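Local coordinates for Trypsin/chymotrypsin inhibitor (Alocasia macrorrhizos, PDB 5YCZ), which inhibits the serine proteases trypsin and alpha-chymotrypsin as a Kunitz-type inhibitor of the beta-trefoil fold, at residues Leu12-Val23 / Pro173-Val181; Asp130-Cys138 / Met149-Leu157. One frame throughout, in Å; residues are numbered along the deposited sequence.

Contact 1. Residues Leu12-Val23 / Pro173-Val181; sequences LQRGQLYYATSV and PHTIRFVKV
Tyr18-Ser22 and Ile176-Lys180 pair as antiparallel strands, their short axes 4.4 Å apart at closest approach and their directions 148° apart. Tyr19 and Val179 form a hydrogen-bonded pair, Tyr19 N reaching Val179 O at 2.8 Å and Val179 N returning to Tyr19 O. In the next such pair Arg177 N binds Thr21 O at 3.0 Å; the return bond from Thr21 N to Arg177 O is weak, and Thr21 OG1 adds a 3.3 Å bond to Arg177 O from above the carbonyl plane. Val181 N to Leu17 O and Val23 N to Thr175 O flank these pairs. On the face with Tyr19 and Thr21, Val181 sets CG2 over the centre of the Tyr19 ring, 3.5 Å from its centroid, a CH-pi contact, and Thr21 CG2 meets Val179 CG2. On the other face Leu12 CD2 makes a CH-pi contact over the centre of the Phe178 ring, 4.0 Å from its centroid. Lys180, CG anti to the backbone N (chi1 -163°), crosses Tyr18 obliquely, CG 3.8 Å from Tyr18 CE2. The Tyr18 hydroxyl accepts a 2.7 Å bond from Gln13 N. Val23 CG2 packs on Arg177 CG and lies over the rim of one guanidinium face; Arg177 NH1 salt-bridges Asp130 OD1. Strand 18-22 lies between 176-180 and 55-60, where Ala20 packs on Leu56 of the predicted reactive bond and Phe58 meets the Phe178 ring nearly perpendicularly.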
# COMPACT_ATOMS: atom_id res chain seq x y z
N LEU A 12 8.79 10.81 -12.22
CA LEU A 12 8.25 10.09 -11.07
C LEU A 12 7.03 9.32 -11.55
O LEU A 12 5.94 9.87 -11.67
CB LEU A 12 7.88 11.04 -9.94
CG LEU A 12 8.75 10.95 -8.68
CD1 LEU A 12 10.21 11.16 -9.05
CD2 LEU A 12 8.32 11.94 -7.61
N GLN A 13 7.21 8.03 -11.81
CA GLN A 13 6.10 7.26 -12.34
C GLN A 13 5.05 7.07 -11.25
O GLN A 13 5.36 6.98 -10.07
CB GLN A 13 6.59 5.92 -12.87
CG GLN A 13 5.67 5.28 -13.88
CD GLN A 13 6.23 5.30 -15.29
OE1 GLN A 13 7.46 5.29 -15.48
NE2 GLN A 13 5.35 5.32 -16.29
N ARG A 14 3.79 7.04 -11.67
CA ARG A 14 2.72 6.78 -10.72
C ARG A 14 2.78 5.33 -10.27
O ARG A 14 2.88 4.41 -11.09
CB ARG A 14 1.37 7.08 -11.36
CG ARG A 14 0.22 6.38 -10.66
CD ARG A 14 -1.04 6.42 -11.50
NE ARG A 14 -1.52 7.78 -11.67
CZ ARG A 14 -2.57 8.29 -11.03
NH1 ARG A 14 -3.25 7.55 -10.16
NH2 ARG A 14 -2.93 9.55 -11.26
N GLY A 15 2.76 5.12 -8.95
CA GLY A 15 2.69 3.80 -8.37
C GLY A 15 4.02 3.11 -8.18
O GLY A 15 4.09 2.18 -7.37
N GLN A 16 5.07 3.50 -8.90
CA GLN A 16 6.35 2.86 -8.69
C GLN A 16 6.94 3.27 -7.34
O GLN A 16 6.52 4.26 -6.72
CB GLN A 16 7.33 3.21 -9.82
CG GLN A 16 6.77 3.01 -11.22
CD GLN A 16 6.35 1.59 -11.50
OE1 GLN A 16 7.17 0.67 -11.49
NE2 GLN A 16 5.06 1.40 -11.77
N LEU A 17 7.94 2.50 -6.88
CA LEU A 17 8.47 2.65 -5.53
C LEU A 17 9.68 3.57 -5.54
O LEU A 17 10.61 3.34 -6.31
CB LEU A 17 8.88 1.30 -4.95
CG LEU A 17 7.91 0.14 -4.94
CD1 LEU A 17 8.42 -0.90 -3.94
CD2 LEU A 17 6.53 0.61 -4.59
N TYR A 18 9.68 4.56 -4.64
CA TYR A 18 10.80 5.48 -4.49
C TYR A 18 11.10 5.71 -3.02
O TYR A 18 10.18 5.87 -2.21
CB TYR A 18 10.50 6.84 -5.15
CG TYR A 18 10.16 6.80 -6.63
CD1 TYR A 18 8.90 6.37 -7.06
CD2 TYR A 18 11.08 7.20 -7.59
CE1 TYR A 18 8.58 6.33 -8.42
CE2 TYR A 18 10.76 7.16 -8.93
CZ TYR A 18 9.52 6.72 -9.34
OH TYR A 18 9.22 6.69 -10.67
N TYR A 19 12.37 5.74 -2.67
CA TYR A 19 12.79 6.10 -1.33
C TYR A 19 12.93 7.62 -1.22
O TYR A 19 13.45 8.27 -2.12
CB TYR A 19 14.15 5.47 -1.00
CG TYR A 19 14.21 3.96 -0.96
CD1 TYR A 19 13.34 3.22 -0.18
CD2 TYR A 19 15.20 3.28 -1.66
CE1 TYR A 19 13.43 1.83 -0.13
CE2 TYR A 19 15.31 1.90 -1.62
CZ TYR A 19 14.42 1.18 -0.86
OH TYR A 19 14.54 -0.19 -0.83
N ALA A 20 12.49 8.17 -0.07
CA ALA A 20 12.61 9.61 0.18
C ALA A 20 13.87 9.87 1.00
O ALA A 20 13.82 10.04 2.22
CB ALA A 20 11.37 10.14 0.89
N THR A 21 15.00 9.95 0.30
CA THR A 21 16.28 10.18 0.96
C THR A 21 16.39 11.62 1.43
O THR A 21 15.98 12.56 0.75
CB THR A 21 17.44 9.89 0.00
OG1 THR A 21 17.57 10.96 -0.96
CG2 THR A 21 17.18 8.59 -0.71
N SER A 22 16.99 11.80 2.59
CA SER A 22 17.11 13.13 3.15
C SER A 22 18.24 13.89 2.45
O SER A 22 19.37 13.41 2.37
CB SER A 22 17.34 13.01 4.65
OG SER A 22 18.16 14.07 5.10
N VAL A 23 17.91 15.07 1.91
CA VAL A 23 18.95 15.95 1.37
C VAL A 23 19.99 16.28 2.43
O VAL A 23 21.17 15.95 2.27
CB VAL A 23 18.31 17.23 0.79
CG1 VAL A 23 19.38 18.24 0.49
CG2 VAL A 23 17.53 16.90 -0.45
N PRO A 173 11.91 23.49 5.98
CA PRO A 173 11.32 22.29 5.38
C PRO A 173 12.32 21.14 5.30
O PRO A 173 13.52 21.32 5.12
CB PRO A 173 10.91 22.76 3.99
CG PRO A 173 11.85 23.85 3.69
CD PRO A 173 12.04 24.57 4.98
N HIS A 174 11.80 19.92 5.43
CA HIS A 174 12.61 18.74 5.17
C HIS A 174 12.74 18.60 3.66
O HIS A 174 11.78 18.23 2.97
CB HIS A 174 11.98 17.50 5.79
CG HIS A 174 12.79 16.25 5.58
ND1 HIS A 174 14.15 16.21 5.80
CD2 HIS A 174 12.43 15.00 5.20
CE1 HIS A 174 14.60 14.99 5.55
NE2 HIS A 174 13.57 14.24 5.18
N THR A 175 13.92 18.89 3.13
CA THR A 175 14.13 18.71 1.70
C THR A 175 14.61 17.30 1.43
O THR A 175 15.35 16.72 2.23
CB THR A 175 15.13 19.73 1.17
OG1 THR A 175 16.23 19.82 2.09
CG2 THR A 175 14.46 21.09 1.08
N ILE A 176 14.19 16.75 0.28
CA ILE A 176 14.41 15.34 -0.01
C ILE A 176 14.66 15.14 -1.50
O ILE A 176 14.29 15.96 -2.34
CB ILE A 176 13.20 14.48 0.43
CG1 ILE A 176 11.92 15.06 -0.13
CG2 ILE A 176 13.12 14.40 1.94
CD1 ILE A 176 11.03 14.04 -0.72
N ARG A 177 15.32 14.03 -1.82
CA ARG A 177 15.42 13.50 -3.17
C ARG A 177 14.73 12.15 -3.22
O ARG A 177 14.58 11.47 -2.20
CB ARG A 177 16.88 13.32 -3.60
CG ARG A 177 17.80 14.46 -3.23
CD ARG A 177 19.21 14.18 -3.77
NE ARG A 177 20.25 14.91 -3.06
CZ ARG A 177 20.75 16.08 -3.46
NH1 ARG A 177 20.31 16.65 -4.57
NH2 ARG A 177 21.69 16.68 -2.74
N PHE A 178 14.34 11.73 -4.42
CA PHE A 178 13.71 10.44 -4.65
C PHE A 178 14.68 9.48 -5.34
O PHE A 178 15.22 9.79 -6.40
CB PHE A 178 12.46 10.61 -5.50
CG PHE A 178 11.52 11.60 -4.95
CD1 PHE A 178 10.67 11.26 -3.92
CD2 PHE A 178 11.52 12.90 -5.42
CE1 PHE A 178 9.80 12.19 -3.38
CE2 PHE A 178 10.67 13.85 -4.89
CZ PHE A 178 9.80 13.50 -3.87
N VAL A 179 14.87 8.30 -4.75
CA VAL A 179 15.73 7.26 -5.30
C VAL A 179 14.84 6.10 -5.68
O VAL A 179 14.17 5.51 -4.82
CB VAL A 179 16.80 6.84 -4.30
CG1 VAL A 179 17.51 5.60 -4.79
CG2 VAL A 179 17.79 7.95 -4.09
N LYS A 180 14.83 5.76 -6.96
CA LYS A 180 13.93 4.71 -7.41
C LYS A 180 14.36 3.36 -6.84
O LYS A 180 15.53 3.15 -6.48
CB LYS A 180 13.86 4.66 -8.94
CG LYS A 180 12.66 3.89 -9.50
CD LYS A 180 12.45 4.23 -10.96
CE LYS A 180 11.72 3.12 -11.72
NZ LYS A 180 10.34 2.81 -11.21
N VAL A 181 13.40 2.46 -6.75
CA VAL A 181 13.63 1.14 -6.21
C VAL A 181 13.31 0.10 -7.28
O VAL A 181 14.22 -0.48 -7.89
CB VAL A 181 12.78 0.90 -4.95
CG1 VAL A 181 13.29 -0.30 -4.19
CG2 VAL A 181 12.78 2.15 -4.06
O HOH W 1 9.81 1.43 -8.39
O HOH W 2 13.98 11.64 4.80

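Contact 2. Residues Asp130-Cys138 / Met149-Leu157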
# COMPACT_ATOMS: atom_id res chain seq x y z
N ASP A 130 16.21 18.93 -5.64
CA ASP A 130 15.67 18.89 -4.29
C ASP A 130 14.20 19.24 -4.30
O ASP A 130 13.73 20.03 -5.13
CB ASP A 130 16.40 19.85 -3.36
CG ASP A 130 17.87 19.57 -3.30
OD1 ASP A 130 18.34 18.76 -4.13
OD2 ASP A 130 18.55 20.15 -2.41
N TYR A 131 13.45 18.64 -3.38
CA TYR A 131 12.03 18.91 -3.31
C TYR A 131 11.62 19.02 -1.86
O TYR A 131 12.37 18.72 -0.93
CB TYR A 131 11.23 17.83 -4.04
CG TYR A 131 11.57 17.72 -5.51
CD1 TYR A 131 10.83 18.39 -6.48
CD2 TYR A 131 12.65 16.93 -5.94
CE1 TYR A 131 11.15 18.30 -7.82
CE2 TYR A 131 12.97 16.83 -7.29
CZ TYR A 131 12.22 17.52 -8.22
OH TYR A 131 12.54 17.42 -9.55
N GLN A 132 10.40 19.51 -1.67
CA GLN A 132 9.73 19.46 -0.39
C GLN A 132 8.31 18.95 -0.62
O GLN A 132 7.83 18.87 -1.76
CB GLN A 132 9.70 20.83 0.28
CG GLN A 132 10.95 21.62 0.15
CD GLN A 132 10.65 23.10 0.16
OE1 GLN A 132 9.55 23.51 -0.22
NE2 GLN A 132 11.61 23.91 0.61
N ILE A 133 7.63 18.60 0.47
CA ILE A 133 6.23 18.19 0.45
C ILE A 133 5.40 19.26 1.13
O ILE A 133 5.76 19.76 2.20
CB ILE A 133 6.03 16.84 1.13
CG1 ILE A 133 6.95 15.82 0.46
CG2 ILE A 133 4.56 16.45 1.08
CD1 ILE A 133 6.51 14.40 0.64
N GLU A 134 4.30 19.62 0.50
CA GLU A 134 3.38 20.58 1.07
C GLU A 134 2.09 19.87 1.40
O GLU A 134 1.71 18.92 0.70
CB GLU A 134 3.13 21.72 0.11
CG GLU A 134 4.32 22.66 0.00
CD GLU A 134 3.89 24.07 -0.27
OE1 GLU A 134 3.50 24.78 0.70
OE2 GLU A 134 3.93 24.47 -1.46
N VAL A 135 1.45 20.31 2.48
CA VAL A 135 0.11 19.87 2.85
C VAL A 135 -0.90 20.79 2.15
O VAL A 135 -0.98 21.97 2.48
CB VAL A 135 -0.07 19.91 4.36
CG1 VAL A 135 -1.35 19.22 4.77
CG2 VAL A 135 1.15 19.32 5.04
N CYS A 136 -1.66 20.26 1.18
CA CYS A 136 -2.54 21.12 0.38
C CYS A 136 -3.96 20.57 0.35
O CYS A 136 -4.35 19.87 -0.59
CB CYS A 136 -2.01 21.28 -1.05
SG CYS A 136 -0.44 22.17 -1.18
N PRO A 137 -4.77 20.89 1.35
CA PRO A 137 -6.11 20.30 1.42
C PRO A 137 -6.96 20.52 0.19
O PRO A 137 -7.89 19.74 -0.04
CB PRO A 137 -6.72 21.01 2.64
CG PRO A 137 -5.56 21.28 3.50
CD PRO A 137 -4.41 21.61 2.58
N CYS A 138 -6.67 21.51 -0.64
CA CYS A 138 -7.48 21.78 -1.81
C CYS A 138 -6.82 21.20 -3.05
O CYS A 138 -5.65 21.49 -3.32
CB CYS A 138 -7.71 23.28 -1.99
SG CYS A 138 -8.77 23.97 -0.73
N MET A 149 -8.78 27.97 -1.03
CA MET A 149 -7.77 28.32 -0.04
C MET A 149 -6.45 27.61 -0.32
O MET A 149 -6.39 26.60 -1.04
CB MET A 149 -8.27 27.98 1.35
CG MET A 149 -8.44 26.52 1.56
SD MET A 149 -9.86 26.21 2.62
CE MET A 149 -11.17 26.05 1.40
N GLY A 150 -5.38 28.15 0.25
CA GLY A 150 -4.04 27.68 -0.05
C GLY A 150 -3.67 26.45 0.76
O GLY A 150 -4.51 25.77 1.36
N CYS A 151 -2.38 26.16 0.78
CA CYS A 151 -1.90 25.00 1.49
C CYS A 151 -1.70 25.31 2.97
O CYS A 151 -1.59 26.47 3.39
CB CYS A 151 -0.62 24.50 0.86
SG CYS A 151 -0.85 24.18 -0.88
N LEU A 152 -1.66 24.26 3.79
CA LEU A 152 -1.32 24.49 5.18
C LEU A 152 0.14 24.86 5.32
O LEU A 152 0.49 25.61 6.24
CB LEU A 152 -1.62 23.26 6.03
CG LEU A 152 -3.05 22.72 5.99
CD1 LEU A 152 -3.23 21.62 7.03
CD2 LEU A 152 -4.07 23.86 6.20
N GLY A 153 1.01 24.35 4.44
CA GLY A 153 2.42 24.67 4.48
C GLY A 153 3.28 23.44 4.26
O GLY A 153 2.82 22.38 3.85
N THR A 154 4.56 23.59 4.57
CA THR A 154 5.59 22.64 4.18
C THR A 154 5.97 21.74 5.35
O THR A 154 5.99 22.17 6.51
CB THR A 154 6.82 23.40 3.65
OG1 THR A 154 6.38 24.47 2.79
CG2 THR A 154 7.71 22.49 2.84
N LEU A 155 6.25 20.47 5.04
CA LEU A 155 6.64 19.50 6.05
C LEU A 155 8.09 19.70 6.45
O LEU A 155 8.97 19.81 5.59
CB LEU A 155 6.45 18.07 5.54
CG LEU A 155 5.00 17.66 5.29
CD1 LEU A 155 4.91 16.19 4.90
CD2 LEU A 155 4.12 17.95 6.50
N GLY A 156 8.33 19.76 7.76
CA GLY A 156 9.68 19.79 8.27
C GLY A 156 9.84 18.69 9.29
O GLY A 156 8.87 18.10 9.75
N LEU A 157 11.09 18.41 9.64
CA LEU A 157 11.34 17.42 10.69
C LEU A 157 10.97 18.00 12.05
O LEU A 157 11.27 19.15 12.35
CB LEU A 157 12.81 16.99 10.68
CG LEU A 157 13.32 16.39 9.37
CD1 LEU A 157 14.79 16.04 9.50
CD2 LEU A 157 12.48 15.19 8.98
O HOH W 3 9.30 18.88 3.03
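Three backbone hydrogen bonds join Ile133-Val135 to Leu152-Leu155: Val135 N gives to Gly153 O at 2.8 Å, Leu155 N to Ile133 O almost straight, and Leu152 N to Val135 O at 2.7 Å with a more bent angle of 138° at the hydrogen. Past Ile133 the strands splay, their short axes 124° apart, and one water bridges the widening gap, accepting from Ile133 N and donating to Leu155 O. At the other end the Cys136-Cys151 disulfide, with an S-S torsion of 93°, closes the pair covalently. Each sulfur lies beside its own backbone N, anti to the carbonyl carbon, which brings Cys136 SG and Cys151 SG together at 2.1 Å. Farther along, Cys138 SG, itself bonded to Cys147, touches Met149 CG. The packing divides between the two faces. On one, Val135 CG2 lies 3.6 Å from Leu155 CD2, while Ile133 CG2 meets Leu155 CD1 at 3.8 Å. On the opposite face Thr154 directs CG2 at Gln132 CB, 3.6 Å away. Glu134 OE1 stays 3.6 Å from Thr154 OG1, and Glu134 OE2 makes a long, weak ion pair with Arg119 NH1. Beyond the paired strands, Leu152 packs CD1 on Val135 CG1 and CG on Pro137 CG. In the beta-trefoil, strand 131-135 runs between 153-159 and 116-120; Ile168 of strand 164-168 touches Val135, Leu166 of the same strand touches Leu155, and Phe92 of strand 91-93 touches Val135 and Leu152.

The centres of the two contacts lie 16 Å apart, and the segments of contact 2 fall inside the long chain loop that contact 1 closes: 12-23 comes first, then 130-138 and 149-157, then 173-181. Contact 1 pairs strands near the two chain ends. The contacts meet directly through segment 173-181: a probable hydrogen bond runs from His174 N to Leu155 O, a backbone hydrogen bond joins Tyr131 and Ile176, and Pro173 packs on Gln132 and Thr154. The C-terminal segment thus links both strand pairs within a single beta-trefoil domain. The side chains of Ala20 and Ile133 lie about 4 and 6 Å from that of Leu56, so both contacts border the predicted reactive bond.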